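Local coordinates for protein mosquitocidal toxin (Bacillus sphaericus, PDB 2CB4) that probably transfers ADP-ribose from NAD+ onto target proteins, as the catalytic domain of a larger toxin that kills mosquitoes, at residues T62-D73 / E155-D163; R83-L91 / W232-D243. The protein carries 1 engineered substitution. All blocks are in the same frame, centred on the assembly; numbering follows the deposited sequence.

Interaction 1 (T62-D73 / E155-D163)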
# COMPACT_ATOMS: atom_id res chain seq x y z
N THR A 62 9.66 13.91 46.95
CA THR A 62 8.56 14.06 46.02
C THR A 62 7.47 13.12 46.50
O THR A 62 6.30 13.26 46.16
CB THR A 62 8.97 13.83 44.55
OG1 THR A 62 9.33 12.46 44.32
CG2 THR A 62 10.06 14.77 44.17
N ILE A 63 7.91 12.21 47.37
CA ILE A 63 7.05 11.24 48.00
C ILE A 63 7.10 11.31 49.55
O ILE A 63 8.21 11.40 50.13
CB ILE A 63 7.50 9.87 47.64
CG1 ILE A 63 6.68 9.40 46.45
CG2 ILE A 63 7.33 9.02 48.86
CD1 ILE A 63 7.38 8.46 45.63
N ASP A 64 5.93 11.26 50.20
CA ASP A 64 5.85 11.28 51.69
C ASP A 64 6.32 9.90 52.17
O ASP A 64 5.91 8.86 51.66
CB ASP A 64 4.41 11.62 52.22
CG ASP A 64 4.38 12.04 53.76
OD1 ASP A 64 5.12 11.46 54.58
OD2 ASP A 64 3.56 12.91 54.13
N SER A 65 7.28 9.93 53.07
CA SER A 65 7.91 8.72 53.64
C SER A 65 6.90 7.97 54.57
O SER A 65 6.89 6.72 54.62
CB SER A 65 9.13 9.17 54.48
OG SER A 65 8.91 10.47 55.05
N ASN A 66 6.02 8.77 55.20
CA ASN A 66 4.97 8.33 56.16
C ASN A 66 3.71 7.70 55.52
O ASN A 66 3.05 6.85 56.15
CB ASN A 66 4.56 9.52 57.06
CG ASN A 66 5.69 9.98 57.94
OD1 ASN A 66 6.13 9.27 58.86
ND2 ASN A 66 6.16 11.22 57.70
N THR A 67 3.38 8.12 54.31
CA THR A 67 2.20 7.68 53.60
C THR A 67 2.48 6.81 52.37
O THR A 67 1.70 5.93 52.01
CB THR A 67 1.36 8.92 53.23
OG1 THR A 67 2.10 9.74 52.32
CG2 THR A 67 1.11 9.75 54.49
N GLY A 68 3.62 7.05 51.73
CA GLY A 68 3.97 6.34 50.49
C GLY A 68 3.36 7.18 49.34
O GLY A 68 3.50 6.90 48.15
N GLN A 69 2.73 8.28 49.75
CA GLN A 69 2.02 9.20 48.88
C GLN A 69 2.74 10.46 48.41
O GLN A 69 3.64 11.03 49.08
CB GLN A 69 0.77 9.61 49.62
CG GLN A 69 -0.04 8.39 50.00
CD GLN A 69 -1.45 8.72 50.37
OE1 GLN A 69 -1.82 9.88 50.46
NE2 GLN A 69 -2.24 7.67 50.62
N ILE A 70 2.33 10.92 47.22
CA ILE A 70 2.90 12.09 46.61
C ILE A 70 2.86 13.24 47.60
O ILE A 70 1.83 13.54 48.21
CB ILE A 70 2.14 12.46 45.25
CG1 ILE A 70 2.12 11.28 44.28
CG2 ILE A 70 2.75 13.62 44.57
CD1 ILE A 70 3.43 10.64 44.12
N GLN A 71 3.98 13.93 47.72
CA GLN A 71 4.11 15.10 48.57
C GLN A 71 3.48 16.28 47.84
O GLN A 71 3.94 16.72 46.78
CB GLN A 71 5.61 15.37 48.82
CG GLN A 71 5.89 16.49 49.80
CD GLN A 71 5.34 16.18 51.16
OE1 GLN A 71 5.33 15.03 51.59
NE2 GLN A 71 4.80 17.20 51.83
N ILE A 72 2.41 16.80 48.42
CA ILE A 72 1.69 17.91 47.82
C ILE A 72 1.87 19.17 48.64
O ILE A 72 1.11 19.42 49.58
CB ILE A 72 0.17 17.53 47.66
CG1 ILE A 72 0.03 16.29 46.75
CG2 ILE A 72 -0.66 18.71 47.11
CD1 ILE A 72 -1.29 15.67 46.79
N ASP A 73 2.88 19.97 48.30
CA ASP A 73 3.17 21.24 48.98
C ASP A 73 3.76 22.21 47.96
O ASP A 73 4.19 21.79 46.90
CB ASP A 73 4.10 21.06 50.22
CG ASP A 73 5.40 20.34 49.90
OD1 ASP A 73 5.85 20.31 48.74
OD2 ASP A 73 6.01 19.80 50.85
N GLU A 155 -1.01 22.17 36.46
CA GLU A 155 -0.48 22.03 37.82
C GLU A 155 -0.24 20.55 38.08
O GLU A 155 -1.14 19.72 37.98
CB GLU A 155 -1.46 22.60 38.84
CG GLU A 155 -1.01 22.44 40.29
CD GLU A 155 -2.15 22.69 41.25
OE1 GLU A 155 -3.27 22.20 41.01
OE2 GLU A 155 -1.94 23.44 42.23
N ILE A 156 1.00 20.23 38.42
CA ILE A 156 1.43 18.85 38.62
C ILE A 156 2.10 18.59 39.99
O ILE A 156 2.83 19.44 40.52
CB ILE A 156 2.50 18.55 37.49
CG1 ILE A 156 1.89 18.77 36.10
CG2 ILE A 156 3.14 17.16 37.65
CD1 ILE A 156 2.86 19.22 35.06
N PHE A 157 1.87 17.38 40.51
CA PHE A 157 2.50 16.87 41.75
C PHE A 157 2.78 15.43 41.38
O PHE A 157 1.88 14.63 41.27
CB PHE A 157 1.56 16.93 42.96
CG PHE A 157 1.24 18.34 43.41
CD1 PHE A 157 2.13 19.04 44.23
CD2 PHE A 157 0.06 18.97 42.99
CE1 PHE A 157 1.83 20.32 44.66
CE2 PHE A 157 -0.23 20.25 43.41
CZ PHE A 157 0.66 20.93 44.26
N ALA A 158 4.05 15.14 41.12
CA ALA A 158 4.44 13.83 40.65
C ALA A 158 5.66 13.33 41.42
O ALA A 158 6.46 14.13 41.94
CB ALA A 158 4.81 13.94 39.11
N PRO A 159 5.85 12.03 41.42
CA PRO A 159 7.02 11.46 42.06
C PRO A 159 8.19 11.62 41.10
O PRO A 159 8.03 11.50 39.87
CB PRO A 159 6.67 9.95 42.15
CG PRO A 159 5.68 9.72 41.02
CD PRO A 159 4.86 10.98 41.03
N GLY A 160 9.38 11.85 41.65
CA GLY A 160 10.58 11.93 40.83
C GLY A 160 10.86 13.22 40.10
O GLY A 160 10.50 14.32 40.53
N GLY A 161 11.56 13.03 38.99
CA GLY A 161 12.00 14.12 38.14
C GLY A 161 13.48 14.44 38.44
O GLY A 161 13.93 14.30 39.56
N ILE A 162 14.20 14.88 37.41
CA ILE A 162 15.59 15.30 37.51
C ILE A 162 15.61 16.78 37.79
O ILE A 162 15.00 17.56 37.05
CB ILE A 162 16.32 15.08 36.19
CG1 ILE A 162 16.18 13.63 35.74
CG2 ILE A 162 17.75 15.52 36.28
CD1 ILE A 162 16.63 13.44 34.27
N ASP A 163 16.30 17.19 38.85
CA ASP A 163 16.43 18.61 39.21
C ASP A 163 17.59 19.15 38.37
O ASP A 163 18.77 18.96 38.69
CB ASP A 163 16.77 18.73 40.69
CG ASP A 163 16.82 20.17 41.16
OD1 ASP A 163 17.25 21.05 40.37
OD2 ASP A 163 16.42 20.44 42.31

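Interaction 2 (R83-L91 / W232-D243)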
# COMPACT_ATOMS: atom_id res chain seq x y z
N ARG A 83 -0.19 23.98 24.86
CA ARG A 83 -1.29 24.43 24.00
C ARG A 83 -2.40 23.38 23.89
O ARG A 83 -3.49 23.70 23.46
CB ARG A 83 -0.78 24.84 22.59
CG ARG A 83 0.25 26.01 22.55
CD ARG A 83 -0.43 27.35 22.44
NE ARG A 83 0.44 28.51 22.68
CZ ARG A 83 -0.03 29.75 22.76
NH1 ARG A 83 -1.31 29.97 22.57
NH2 ARG A 83 0.75 30.77 23.04
N ARG A 84 -2.13 22.14 24.33
CA ARG A 84 -3.11 21.05 24.28
C ARG A 84 -4.12 21.13 25.42
O ARG A 84 -3.76 21.42 26.55
CB ARG A 84 -2.42 19.67 24.19
CG ARG A 84 -1.56 19.52 22.93
CD ARG A 84 -0.67 18.26 23.02
NE ARG A 84 0.35 18.44 24.06
CZ ARG A 84 1.07 17.46 24.58
NH1 ARG A 84 0.90 16.21 24.16
NH2 ARG A 84 1.96 17.72 25.54
N PRO A 85 -5.40 20.89 25.10
CA PRO A 85 -6.46 21.02 26.10
C PRO A 85 -6.69 19.83 27.01
O PRO A 85 -6.16 18.74 26.76
CB PRO A 85 -7.69 21.31 25.24
CG PRO A 85 -7.42 20.48 23.97
CD PRO A 85 -5.94 20.49 23.77
N PRO A 86 -7.49 20.04 28.06
CA PRO A 86 -7.77 18.98 29.04
C PRO A 86 -8.28 17.64 28.47
O PRO A 86 -7.96 16.58 29.02
CB PRO A 86 -8.78 19.62 30.01
CG PRO A 86 -8.94 21.00 29.63
CD PRO A 86 -8.18 21.31 28.38
N ASN A 87 -9.09 17.68 27.41
CA ASN A 87 -9.63 16.44 26.81
C ASN A 87 -8.52 15.55 26.27
O ASN A 87 -8.70 14.35 26.12
CB ASN A 87 -10.71 16.70 25.75
CG ASN A 87 -12.02 17.06 26.36
OD1 ASN A 87 -12.17 17.09 27.59
ND2 ASN A 87 -13.00 17.32 25.52
N ASP A 88 -7.37 16.15 26.01
CA ASP A 88 -6.19 15.43 25.58
C ASP A 88 -5.32 15.09 26.87
O ASP A 88 -5.18 13.95 27.25
CB ASP A 88 -5.38 16.29 24.60
CG ASP A 88 -4.13 15.58 24.08
OD1 ASP A 88 -3.85 14.45 24.54
OD2 ASP A 88 -3.45 16.11 23.20
N ILE A 89 -4.80 16.13 27.53
CA ILE A 89 -3.94 16.00 28.71
C ILE A 89 -4.45 15.24 29.93
O ILE A 89 -3.72 14.39 30.48
CB ILE A 89 -3.30 17.37 29.11
CG1 ILE A 89 -2.62 18.05 27.88
CG2 ILE A 89 -2.33 17.20 30.31
CD1 ILE A 89 -1.60 17.14 27.15
N PHE A 90 -5.69 15.51 30.35
CA PHE A 90 -6.26 14.81 31.52
C PHE A 90 -6.58 13.36 31.17
O PHE A 90 -6.84 12.54 32.05
CB PHE A 90 -7.53 15.49 32.06
CG PHE A 90 -7.27 16.75 32.84
CD1 PHE A 90 -6.00 17.18 33.10
CD2 PHE A 90 -8.34 17.54 33.28
CE1 PHE A 90 -5.77 18.36 33.80
CE2 PHE A 90 -8.10 18.73 33.97
CZ PHE A 90 -6.82 19.12 34.23
N LEU A 91 -6.59 13.04 29.88
CA LEU A 91 -6.87 11.68 29.46
C LEU A 91 -5.57 10.89 29.25
O LEU A 91 -5.46 9.76 29.66
CB LEU A 91 -7.66 11.70 28.15
CG LEU A 91 -7.92 10.32 27.53
CD1 LEU A 91 -8.84 9.46 28.39
CD2 LEU A 91 -8.48 10.41 26.10
N TRP A 232 -13.45 18.08 35.26
CA TRP A 232 -13.33 17.42 34.00
C TRP A 232 -13.82 15.98 33.95
O TRP A 232 -13.80 15.26 34.94
CB TRP A 232 -11.84 17.46 33.62
CG TRP A 232 -11.52 16.80 32.30
CD1 TRP A 232 -11.59 17.39 31.05
CD2 TRP A 232 -11.08 15.44 32.08
NE1 TRP A 232 -11.23 16.47 30.09
CE2 TRP A 232 -10.92 15.27 30.69
CE3 TRP A 232 -10.85 14.34 32.93
CZ2 TRP A 232 -10.50 14.06 30.12
CZ3 TRP A 232 -10.46 13.12 32.36
CH2 TRP A 232 -10.28 13.00 30.96
N HIS A 233 -14.21 15.55 32.74
CA HIS A 233 -14.54 14.15 32.44
C HIS A 233 -14.18 13.98 30.96
O HIS A 233 -14.10 14.98 30.24
CB HIS A 233 -16.01 13.74 32.76
CG HIS A 233 -17.04 14.51 32.00
ND1 HIS A 233 -17.30 14.30 30.66
CD2 HIS A 233 -17.89 15.49 32.41
CE1 HIS A 233 -18.26 15.12 30.27
NE2 HIS A 233 -18.63 15.86 31.31
N GLU A 234 -13.92 12.75 30.52
CA GLU A 234 -13.55 12.49 29.11
C GLU A 234 -14.54 13.20 28.18
O GLU A 234 -15.75 13.20 28.43
CB GLU A 234 -13.72 11.01 28.78
CG GLU A 234 -12.51 10.13 28.90
CD GLU A 234 -12.69 8.79 28.16
OE1 GLU A 234 -13.23 7.81 28.77
OE2 GLU A 234 -12.32 8.73 26.96
N ASN A 235 -14.01 13.78 27.10
CA ASN A 235 -14.83 14.44 26.10
C ASN A 235 -15.74 15.52 26.64
O ASN A 235 -16.83 15.71 26.13
CB ASN A 235 -15.71 13.43 25.36
CG ASN A 235 -14.90 12.32 24.70
OD1 ASN A 235 -15.25 11.13 24.82
ND2 ASN A 235 -13.81 12.70 24.03
N HIS A 236 -15.28 16.23 27.66
CA HIS A 236 -16.06 17.31 28.20
C HIS A 236 -16.35 18.28 27.05
O HIS A 236 -15.46 18.56 26.22
CB HIS A 236 -15.27 18.02 29.27
CG HIS A 236 -16.12 18.85 30.14
ND1 HIS A 236 -16.68 20.04 29.70
CD2 HIS A 236 -16.60 18.63 31.38
CE1 HIS A 236 -17.44 20.54 30.66
NE2 HIS A 236 -17.41 19.70 31.69
N SER A 237 -17.58 18.79 26.99
CA SER A 237 -17.93 19.71 25.90
C SER A 237 -17.06 20.95 25.76
O SER A 237 -16.91 21.49 24.64
CB SER A 237 -19.42 20.08 25.87
OG SER A 237 -19.75 20.96 26.92
N GLU A 238 -16.49 21.44 26.84
CA GLU A 238 -15.68 22.64 26.62
C GLU A 238 -14.18 22.39 26.77
O GLU A 238 -13.39 23.34 26.91
CB GLU A 238 -16.15 23.71 27.62
CG GLU A 238 -17.43 24.46 27.17
CD GLU A 238 -18.41 24.76 28.33
OE1 GLU A 238 -18.24 24.20 29.47
OE2 GLU A 238 -19.34 25.58 28.08
N GLY A 239 -13.80 21.11 26.77
CA GLY A 239 -12.44 20.69 27.03
C GLY A 239 -11.58 20.46 25.83
O GLY A 239 -10.55 19.81 25.92
N ASN A 240 -11.97 21.04 24.71
CA ASN A 240 -11.22 20.86 23.50
C ASN A 240 -10.70 22.11 22.86
O ASN A 240 -10.25 22.04 21.72
CB ASN A 240 -12.08 20.13 22.47
CG ASN A 240 -11.79 18.68 22.44
OD1 ASN A 240 -12.64 17.86 22.81
ND2 ASN A 240 -10.52 18.33 22.15
N ASN A 241 -10.75 23.25 23.55
CA ASN A 241 -10.27 24.48 22.91
C ASN A 241 -8.80 24.50 22.65
O ASN A 241 -7.98 24.38 23.56
CB ASN A 241 -10.71 25.74 23.66
CG ASN A 241 -12.17 25.72 24.02
OD1 ASN A 241 -12.99 25.13 23.31
ND2 ASN A 241 -12.49 26.29 25.15
N MSE A 242 -8.47 24.71 21.40
CA MSE A 242 -7.07 24.75 21.00
C MSE A 242 -6.90 25.66 19.78
O MSE A 242 -7.81 25.80 18.98
CB MSE A 242 -6.78 23.34 20.50
CG MSE A 242 -5.38 22.90 20.80
SE MSE A 242 -4.80 21.19 20.12
CE MSE A 242 -2.98 21.81 20.02
N ASP A 243 -5.71 26.22 19.62
CA ASP A 243 -5.40 27.07 18.46
C ASP A 243 -5.41 26.29 17.12
O ASP A 243 -4.95 25.14 17.04
CB ASP A 243 -4.01 27.69 18.64
CG ASP A 243 -3.93 28.58 19.85
OD1 ASP A 243 -4.97 29.15 20.27
OD2 ASP A 243 -2.81 28.75 20.35
O HOH W 1 -4.26 26.10 22.18
O HOH W 2 -11.34 13.05 26.45

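Interaction 1 (T62-D73 / E155-D163)
The backbone N of G160 donates to T62 OG1 at 2.7 Å, and the N-H...O angle of 168° makes this a nearly straight bond. It is the single hydrogen bond between the two segments. The T62 hydroxyl stands between its own backbone N and carbonyl carbon (chi1 67°), which brings it to the G160 amide, while CB faces A158 O and CG2 faces G160 O. From outside the pair R59 NH1 binds both A158 O and G160 O, so G160 is held at its N by T62 and at its O by R59.

Next to this bond the contact turns apolar. The two branches of I70 divide the work: CD1 presses on the P159 ring, 3.4 Å from CD, whereas CG2 lies 3.6 Å from F157 O. I63 adds its terminal CD1 at 3.9 Å from P159 CB. Farther along, I72 and F157 meet at about a right angle. I72 CG2, anti to its backbone N, sits over the middle of the ring, 3.8 Å from the centroid and 8° off the normal, a CH-pi contact over the face. D73 O meets the same ring at its edge, in plane, 3.6 Å from CE1.

The loop is braced from within: Q71 N bonds to T62 O at 2.9 Å, and the Q71 side-chain amide donates to D73 OD2, while D73 OD1 is held by H76. Its outer end contains an Asx turn at D64 and an ST turn at T67, and from D64 to T67 it is poorly ordered. The F157 side chain also touches R77 and R193, the latter on strand 192-199. One directional bond at T62 and close apolar packing of I63, I70 and I72 on P159 and F157 imply that this seam is aligned by a polar anchor and otherwise held by apolar burial.

Interaction 2 (R83-L91 / W232-D243)
N87, in the first turn of helix 86-92, ties the helix to the 232-243 loop with both ends of its amide. OD1 accepts from W232 NE1 at 2.7 Å, in the carbonyl plane, and more weakly from H236 N. ND2 donates to H236 O at 2.8 Å, on a lone pair, and to N240 OD1, also at 2.8 Å but from 58° above that carbonyl plane. The backbone N of N87 gives a further bond to G239 O at 3.0 Å. With these partners fixing its plane, the buried amide has little freedom to rotate. A water links N87 O to N235 N.

Beside it F90 and W232 form the tight apolar part. F90 CB lies over the indole's six-membered ring, 3.5 Å from its centroid, and the F90 ring turns its edge to the five-membered ring with the planes at 85°, a T-shaped pair. The opposite indole face carries E234 N. F257 of the second subunit covers this end, packing on L91, W232 and E234.

The other end is looser. M242, an exposed selenomethionine, sets CG 3.4 Å from R83 O, SE against P85 CD and CE beside R84 CG. R83 NH1 and D243 OD2 make a salt bridge at 2.9 Å whose hydrogen bond is weak; N148 O is the stronger partner of NH1, while NE bridges to D258. A second water joins R83 O to D243 N.

An asparagine side chain linking a helix's first turn to two consecutive beta turns, H233 to H236 and H236 to G239, thus secures the helix after strand 78-82 in this ADP-ribosyltransferase-type fold.

In the fold
Interaction 1 sets a loop on the chain following strand 150-156; interaction 2 joins the helix after strand 78-82 to the loop after strand 229-231. Their centres are 25 Å apart and their nearest atoms about 6 Å, without touching. The two are related through the sheet, since strand 150-156 pairs with 78-82. Each contact is partly buried, though interaction 2 buries nearly twice the area, 743 against 385 Å². Interaction 1 involves one chain, has no exposed residue among those that touch, and depends on apolar packing. Interaction 2 lies farther from the chain centre, mixes hydrogen bonds to a buried side-chain amide and aromatic packing with exposed residues and bridging waters, and borders a second subunit.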